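Local coordinates for uncharacterized protein Rv2865 (PDB 3G5O), which acts as the antitoxin of a type II toxin-antitoxin pair, neutralizing the toxin RelG and repressing its own promoter together with it, at residues Met8-Ile13 with Gln33-Lys38; Asp25-Thr30 with Ala44-Ala49. All blocks are in the same frame, centred on the assembly; numbering follows the deposited sequence.

Both contacts belong to the N-terminal Phd/YefM fold of this antitoxin, and their centres lie about 12 Å apart. Contact 1 pairs strands 8-12 and 33-38 side by side in the three-stranded sheet. Contact 2 sets the end of helix 20-28 against strand 41-48, the other outer strand of the chain. Along the chain the segments alternate: 8-13, 25-30, 33-38, 44-49. Strands 33-38 and 41-48 are neighbours, so the contacts meet directly, with Ile-36 N 2.7 Å from Ala-44 O. Both also touch a second copy of the protein, whose strand continues the sheet antiparallel to residues 44-48. The sheet is thus shared by the antitoxin dimer.

Contact 1 (Met8-Ile13 with Gln33-Lys38); sequences MRILPI and QITITK
Met-8 to Pro-12 runs parallel to Gln-33 to Thr-37: the outer strand 8-12 pairs with the middle strand 33-38 of the Phd/YefM sheet. The chain between them is largely helical, so this is a beta-alpha-beta crossover. The two short strand axes are 28° apart.

The backbone supplies five hydrogen bonds. Strand 8-12 gives and takes by turns. Thr-35 N donates to Arg-9 O, and Leu-11 N donates to Thr-35 O at 2.8 Å in a nearly straight bond (170°). Thr-37 N then reaches Leu-11 O, also at 2.8 Å. Ile-13 N closes the ladder on Thr-37 O. At the other end the bond from Arg-9 N to Gln-33 O is weak. The CA atoms of Ile-34 and Ile-36 add CH...O contacts to Arg-9 O and Leu-11 O.

One charged contact leaves the pair: Lys-38 NZ forms a salt bridge with Asp-25 of the second subunit.

Apolar contacts lie on both faces. On the face of Leu-11 and Ile-34, Leu-11 CD1 meets Ile-34 CG2 at an oblique angle, 4.2 Å away. Phe-23 of helix 20-28 covers both residues. Further along, Ile-13 CG1 rests on Ile-36 CG2 at 3.9 Å. Ile-36 also packs on Leu-46 of the second subunit.

On the other face, Met-8 and Gln-33 lie alongside each other, CG to CG at 3.6 Å. The Thr-37 methyl stands anti to its carbonyl carbon (OG1 chi1 66°). Thr-37 CG2 meets Ile-10 CG2 at 3.7 Å, the two side chains crossing at about a right angle.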
ATOM      1  N   MET A   8     -17.889  -2.850  -7.420  1.00 49.61           N
ATOM      2  CA  MET A   8     -17.332  -3.736  -6.379  1.00 49.77           C
ATOM      3  C   MET A   8     -18.246  -4.917  -6.050  1.00 48.66           C
ATOM      4  O   MET A   8     -18.861  -4.962  -4.978  1.00 49.57           O
ATOM      5  CB  MET A   8     -16.998  -2.946  -5.105  1.00 50.80           C
ATOM      6  CG  MET A   8     -15.669  -2.195  -5.160  1.00 53.31           C
ATOM      7  SD  MET A   8     -15.528  -0.998  -3.823  1.00 61.22           S
ATOM      8  CE  MET A   8     -16.158   0.493  -4.625  1.00 58.55           C
ATOM      9  N   ARG A   9     -18.309  -5.873  -6.972  1.00 46.26           N
ATOM     10  CA  ARG A   9     -19.243  -6.988  -6.910  1.00 44.36           C
ATOM     11  C   ARG A   9     -18.775  -8.171  -6.038  1.00 43.28           C
ATOM     12  O   ARG A   9     -17.605  -8.540  -6.028  1.00 42.85           O
ATOM     13  CB  ARG A   9     -19.581  -7.462  -8.331  1.00 44.46           C
ATOM     14  CG  ARG A   9     -20.128  -6.355  -9.290  1.00 45.26           C
ATOM     15  CD  ARG A   9     -21.651  -6.175  -9.161  1.00 46.04           C
ATOM     16  NE  ARG A   9     -22.202  -5.192 -10.100  1.00 47.76           N
ATOM     17  CZ  ARG A   9     -22.379  -3.897  -9.825  1.00 48.18           C
ATOM     18  NH1 ARG A   9     -22.034  -3.413  -8.640  1.00 47.94           N
ATOM     19  NH2 ARG A   9     -22.892  -3.073 -10.734  1.00 48.43           N
ATOM     20  N   ILE A  10     -19.715  -8.759  -5.308  1.00 41.79           N
ATOM     21  CA  ILE A  10     -19.483  -9.945  -4.516  1.00 40.38           C
ATOM     22  C   ILE A  10     -20.293 -11.050  -5.169  1.00 39.91           C
ATOM     23  O   ILE A  10     -21.509 -10.955  -5.278  1.00 39.71           O
ATOM     24  CB  ILE A  10     -19.902  -9.731  -3.053  1.00 40.77           C
ATOM     25  CG1 ILE A  10     -19.139  -8.535  -2.448  1.00 41.41           C
ATOM     26  CG2 ILE A  10     -19.686 -10.989  -2.239  1.00 40.59           C
ATOM     27  CD1 ILE A  10     -19.699  -8.012  -1.087  1.00 43.31           C
ATOM     28  N   LEU A  11     -19.611 -12.093  -5.619  1.00 38.55           N
ATOM     29  CA  LEU A  11     -20.224 -13.099  -6.459  1.00 37.62           C
ATOM     30  C   LEU A  11     -19.866 -14.516  -6.058  1.00 37.11           C
ATOM     31  O   LEU A  11     -18.722 -14.789  -5.690  1.00 37.45           O
ATOM     32  CB  LEU A  11     -19.835 -12.883  -7.930  1.00 36.80           C
ATOM     33  CG  LEU A  11     -20.446 -11.706  -8.705  1.00 37.79           C
ATOM     34  CD1 LEU A  11     -19.822 -11.696 -10.067  1.00 37.94           C
ATOM     35  CD2 LEU A  11     -21.987 -11.804  -8.846  1.00 35.68           C
ATOM     36  N   PRO A  12     -20.842 -15.436  -6.161  1.00 37.05           N
ATOM     37  CA  PRO A  12     -20.514 -16.845  -5.940  1.00 36.08           C
ATOM     38  C   PRO A  12     -19.683 -17.398  -7.085  1.00 35.65           C
ATOM     39  O   PRO A  12     -19.790 -16.919  -8.204  1.00 34.45           O
ATOM     40  CB  PRO A  12     -21.891 -17.540  -5.886  1.00 36.63           C
ATOM     41  CG  PRO A  12     -22.862 -16.570  -6.521  1.00 36.47           C
ATOM     42  CD  PRO A  12     -22.299 -15.196  -6.331  1.00 36.64           C
ATOM     43  N   ILE A  13     -18.872 -18.404  -6.788  1.00 34.91           N
ATOM     44  CA  ILE A  13     -18.014 -19.031  -7.759  1.00 36.22           C
ATOM     45  C   ILE A  13     -18.826 -19.639  -8.915  1.00 36.42           C
ATOM     46  O   ILE A  13     -18.375 -19.605 -10.065  1.00 36.24           O
ATOM     47  CB  ILE A  13     -17.104 -20.070  -7.052  1.00 36.45           C
ATOM     48  CG1 ILE A  13     -15.725 -20.149  -7.693  1.00 35.70           C
ATOM     49  CG2 ILE A  13     -17.783 -21.443  -6.942  1.00 38.85           C
ATOM     50  CD1 ILE A  13     -14.746 -21.022  -6.879  1.00 34.46           C
ATOM     51  N   GLN A  33     -13.548  -4.678  -8.968  1.00 28.50           N
ATOM     52  CA  GLN A  33     -13.104  -5.861  -8.247  1.00 29.34           C
ATOM     53  C   GLN A  33     -14.233  -6.819  -8.027  1.00 28.12           C
ATOM     54  O   GLN A  33     -15.380  -6.409  -7.855  1.00 28.06           O
ATOM     55  CB  GLN A  33     -12.500  -5.531  -6.894  1.00 29.84           C
ATOM     56  CG  GLN A  33     -12.877  -4.183  -6.411  1.00 36.44           C
ATOM     57  CD  GLN A  33     -12.177  -3.863  -5.096  1.00 39.84           C
ATOM     58  OE1 GLN A  33     -11.541  -2.819  -4.965  1.00 42.38           O
ATOM     59  NE2 GLN A  33     -12.296  -4.769  -4.125  1.00 38.32           N
ATOM     60  N   ILE A  34     -13.887  -8.090  -7.997  1.00 26.62           N
ATOM     61  CA  ILE A  34     -14.840  -9.138  -7.696  1.00 26.86           C
ATOM     62  C   ILE A  34     -14.337  -9.886  -6.488  1.00 26.46           C
ATOM     63  O   ILE A  34     -13.224 -10.408  -6.507  1.00 25.90           O
ATOM     64  CB  ILE A  34     -14.920 -10.140  -8.835  1.00 26.69           C
ATOM     65  CG1 ILE A  34     -15.247  -9.429 -10.148  1.00 26.52           C
ATOM     66  CG2 ILE A  34     -15.954 -11.246  -8.496  1.00 28.22           C
ATOM     67  CD1 ILE A  34     -15.134 -10.330 -11.350  1.00 29.19           C
ATOM     68  N   THR A  35     -15.130  -9.909  -5.422  1.00 26.80           N
ATOM     69  CA  THR A  35     -14.899 -10.833  -4.329  1.00 26.78           C
ATOM     70  C   THR A  35     -15.681 -12.100  -4.662  1.00 27.65           C
ATOM     71  O   THR A  35     -16.923 -12.061  -4.914  1.00 26.88           O
ATOM     72  CB  THR A  35     -15.386 -10.284  -2.979  1.00 27.80           C
ATOM     73  OG1 THR A  35     -14.739  -9.047  -2.682  1.00 29.47           O
ATOM     74  CG2 THR A  35     -15.119 -11.279  -1.836  1.00 27.26           C
ATOM     75  N   ILE A  36     -14.961 -13.214  -4.651  1.00 27.04           N
ATOM     76  CA  ILE A  36     -15.491 -14.468  -5.070  1.00 28.04           C
ATOM     77  C   ILE A  36     -15.777 -15.224  -3.787  1.00 29.37           C
ATOM     78  O   ILE A  36     -14.875 -15.399  -2.972  1.00 27.98           O
ATOM     79  CB  ILE A  36     -14.466 -15.251  -5.924  1.00 27.87           C
ATOM     80  CG1 ILE A  36     -14.209 -14.544  -7.269  1.00 27.61           C
ATOM     81  CG2 ILE A  36     -14.938 -16.685  -6.149  1.00 27.47           C
ATOM     82  CD1 ILE A  36     -13.106 -15.230  -8.102  1.00 31.53           C
ATOM     83  N   THR A  37     -17.031 -15.640  -3.599  1.00 30.60           N
ATOM     84  CA  THR A  37     -17.391 -16.396  -2.393  1.00 33.46           C
ATOM     85  C   THR A  37     -17.500 -17.897  -2.647  1.00 35.48           C
ATOM     86  O   THR A  37     -17.795 -18.345  -3.757  1.00 35.04           O
ATOM     87  CB  THR A  37     -18.715 -15.901  -1.736  1.00 33.29           C
ATOM     88  OG1 THR A  37     -19.798 -16.172  -2.622  1.00 33.81           O
ATOM     89  CG2 THR A  37     -18.661 -14.429  -1.463  1.00 32.87           C
ATOM     90  N   LYS A  38     -17.246 -18.652  -1.589  1.00 38.32           N
ATOM     91  CA  LYS A  38     -17.275 -20.101  -1.593  1.00 41.94           C
ATOM     92  C   LYS A  38     -17.941 -20.447  -0.266  1.00 43.93           C
ATOM     93  O   LYS A  38     -17.496 -19.982   0.790  1.00 44.01           O
ATOM     94  CB  LYS A  38     -15.855 -20.657  -1.635  1.00 42.12           C
ATOM     95  CG  LYS A  38     -15.658 -21.843  -2.558  1.00 44.68           C
ATOM     96  CD  LYS A  38     -14.378 -22.599  -2.226  1.00 47.88           C
ATOM     97  CE  LYS A  38     -14.365 -23.956  -2.932  1.00 51.14           C
ATOM     98  NZ  LYS A  38     -13.612 -25.019  -2.177  1.00 51.97           N
TER

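Contact 2 (Asp25-Thr30 with Ala44-Ala49); sequences DAVSST and AVLVGA
Val-27, in the last turn of helix 20-28, points its side chain at the end of strand 41-48. This is helix-on-sheet packing within the Phd/YefM fold. Its two methyls divide the work. CG2 sits between the backbone N and the carbonyl carbon (CG1 chi1 -54°) and lies against the Val-47 to Gly-48 peptide, 3.5 Å from Val-47 C. CG1 approaches Leu-46 O instead.

Leu-46 brings the end of its side chain nearer to the helix. Its CG is anti to the backbone N (chi1 -170°) and comes within 4.2 Å of Val-27 CG2. Ile-34 of the middle strand touches both side chains. Val-47 points away from the helix and packs on Trp-52 of the second subunit.

Gly-48 is the N-cap of helix 49-62. It has no side chain, and the helix end comes close: Val-27 O is 3.2 Å from Gly-48 CA.

Beyond the helix, Thr-30 OG1 donates to Ala-26 O at 2.8 Å, tying the loop back to the last turn. A water joins this loop to the strand. It accepts from Gly-48 N and lies 2.8 Å from Thr-30 O.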
ATOM      1  N   ASP A  25     -11.913 -10.309 -18.648  1.00 26.70           N
ATOM      2  CA  ASP A  25     -11.931  -9.143 -19.552  1.00 28.62           C
ATOM      3  C   ASP A  25     -12.419  -7.899 -18.825  1.00 28.67           C
ATOM      4  O   ASP A  25     -11.855  -6.815 -19.045  1.00 29.71           O
ATOM      5  CB  ASP A  25     -12.842  -9.351 -20.779  1.00 30.04           C
ATOM      6  CG  ASP A  25     -12.196 -10.139 -21.894  1.00 35.75           C
ATOM      7  OD1 ASP A  25     -10.940 -10.227 -22.011  1.00 42.19           O
ATOM      8  OD2 ASP A  25     -12.983 -10.679 -22.695  1.00 43.07           O
ATOM      9  N   ALA A  26     -13.456  -8.049 -17.978  1.00 28.06           N
ATOM     10  CA  ALA A  26     -14.083  -6.921 -17.282  1.00 28.92           C
ATOM     11  C   ALA A  26     -13.146  -6.219 -16.274  1.00 28.66           C
ATOM     12  O   ALA A  26     -13.025  -4.998 -16.306  1.00 29.97           O
ATOM     13  CB  ALA A  26     -15.394  -7.323 -16.580  1.00 28.46           C
ATOM     14  N   VAL A  27     -12.496  -6.975 -15.386  1.00 27.22           N
ATOM     15  CA  VAL A  27     -11.592  -6.350 -14.433  1.00 26.09           C
ATOM     16  C   VAL A  27     -10.304  -5.837 -15.125  1.00 26.41           C
ATOM     17  O   VAL A  27      -9.698  -4.856 -14.691  1.00 26.20           O
ATOM     18  CB  VAL A  27     -11.258  -7.259 -13.223  1.00 25.23           C
ATOM     19  CG1 VAL A  27     -12.530  -7.738 -12.556  1.00 25.38           C
ATOM     20  CG2 VAL A  27     -10.372  -8.420 -13.630  1.00 23.54           C
ATOM     21  N   SER A  28      -9.923  -6.491 -16.209  1.00 27.05           N
ATOM     22  CA  SER A  28      -8.738  -6.150 -16.943  1.00 29.19           C
ATOM     23  C   SER A  28      -8.739  -4.718 -17.441  1.00 30.17           C
ATOM     24  O   SER A  28      -7.716  -4.044 -17.467  1.00 30.28           O
ATOM     25  CB  SER A  28      -8.672  -7.026 -18.179  1.00 30.01           C
ATOM     26  OG  SER A  28      -7.427  -6.823 -18.745  1.00 34.49           O
ATOM     27  N   SER A  29      -9.891  -4.276 -17.889  1.00 31.09           N
ATOM     28  CA  SER A  29      -9.984  -2.985 -18.559  1.00 32.93           C
ATOM     29  C   SER A  29     -10.444  -1.857 -17.615  1.00 33.05           C
ATOM     30  O   SER A  29     -10.597  -0.689 -18.039  1.00 33.95           O
ATOM     31  CB  SER A  29     -10.915  -3.136 -19.753  1.00 33.27           C
ATOM     32  OG  SER A  29     -12.155  -3.663 -19.310  1.00 35.82           O
ATOM     33  N   THR A  30     -10.601  -2.180 -16.327  1.00 31.89           N
ATOM     34  CA  THR A  30     -11.197  -1.263 -15.362  1.00 30.89           C
ATOM     35  C   THR A  30     -10.556  -1.357 -13.959  1.00 29.91           C
ATOM     36  O   THR A  30      -9.629  -2.146 -13.721  1.00 28.59           O
ATOM     37  CB  THR A  30     -12.715  -1.572 -15.185  1.00 31.81           C
ATOM     38  OG1 THR A  30     -12.861  -2.817 -14.494  1.00 32.73           O
ATOM     39  CG2 THR A  30     -13.489  -1.654 -16.555  1.00 32.02           C
ATOM     40  N   ALA A  44     -11.638 -15.250  -2.324  1.00 24.66           N
ATOM     41  CA  ALA A  44     -10.612 -14.666  -3.189  1.00 23.28           C
ATOM     42  C   ALA A  44     -11.137 -13.379  -3.765  1.00 23.70           C
ATOM     43  O   ALA A  44     -12.374 -13.110  -3.770  1.00 24.33           O
ATOM     44  CB  ALA A  44     -10.247 -15.611  -4.330  1.00 22.45           C
ATOM     45  N   VAL A  45     -10.208 -12.605  -4.315  1.00 22.23           N
ATOM     46  CA  VAL A  45     -10.560 -11.368  -4.955  1.00 20.81           C
ATOM     47  C   VAL A  45      -9.883 -11.382  -6.325  1.00 21.39           C
ATOM     48  O   VAL A  45      -8.702 -11.779  -6.461  1.00 19.96           O
ATOM     49  CB  VAL A  45     -10.100 -10.127  -4.102  1.00 20.24           C
ATOM     50  CG1 VAL A  45     -10.313  -8.849  -4.883  1.00 20.93           C
ATOM     51  CG2 VAL A  45     -10.870 -10.061  -2.783  1.00 19.61           C
ATOM     52  N   LEU A  46     -10.636 -10.948  -7.335  1.00 21.21           N
ATOM     53  CA  LEU A  46     -10.078 -10.770  -8.672  1.00 22.90           C
ATOM     54  C   LEU A  46     -10.054  -9.301  -9.071  1.00 22.66           C
ATOM     55  O   LEU A  46     -11.077  -8.623  -8.961  1.00 23.70           O
ATOM     56  CB  LEU A  46     -10.898 -11.593  -9.699  1.00 22.71           C
ATOM     57  CG  LEU A  46     -10.374 -11.764 -11.120  1.00 25.38           C
ATOM     58  CD1 LEU A  46      -9.249 -12.800 -11.182  1.00 23.98           C
ATOM     59  CD2 LEU A  46     -11.528 -12.209 -12.038  1.00 24.94           C
ATOM     60  N   VAL A  47      -8.898  -8.812  -9.548  1.00 22.91           N
ATOM     61  CA  VAL A  47      -8.773  -7.436 -10.046  1.00 22.50           C
ATOM     62  C   VAL A  47      -7.950  -7.419 -11.327  1.00 21.84           C
ATOM     63  O   VAL A  47      -7.288  -8.389 -11.631  1.00 21.18           O
ATOM     64  CB  VAL A  47      -8.080  -6.484  -9.008  1.00 23.06           C
ATOM     65  CG1 VAL A  47      -8.942  -6.349  -7.801  1.00 24.82           C
ATOM     66  CG2 VAL A  47      -6.693  -7.004  -8.620  1.00 23.42           C
ATOM     67  N   GLY A  48      -7.967  -6.305 -12.064  1.00 21.10           N
ATOM     68  CA  GLY A  48      -7.172  -6.194 -13.302  1.00 19.81           C
ATOM     69  C   GLY A  48      -5.691  -6.278 -12.958  1.00 20.54           C
ATOM     70  O   GLY A  48      -5.272  -5.910 -11.827  1.00 20.90           O
ATOM     71  N   ALA A  49      -4.889  -6.768 -13.898  1.00 20.29           N
ATOM     72  CA  ALA A  49      -3.445  -6.707 -13.730  1.00 20.03           C
ATOM     73  C   ALA A  49      -2.905  -5.275 -13.590  1.00 20.38           C
ATOM     74  O   ALA A  49      -1.998  -5.018 -12.751  1.00 20.32           O
ATOM     75  CB  ALA A  49      -2.717  -7.458 -14.894  1.00 21.41           C
TER
HETATM   76  O   HOH W   1      -9.613  -4.050 -11.635  1.00 20.44           O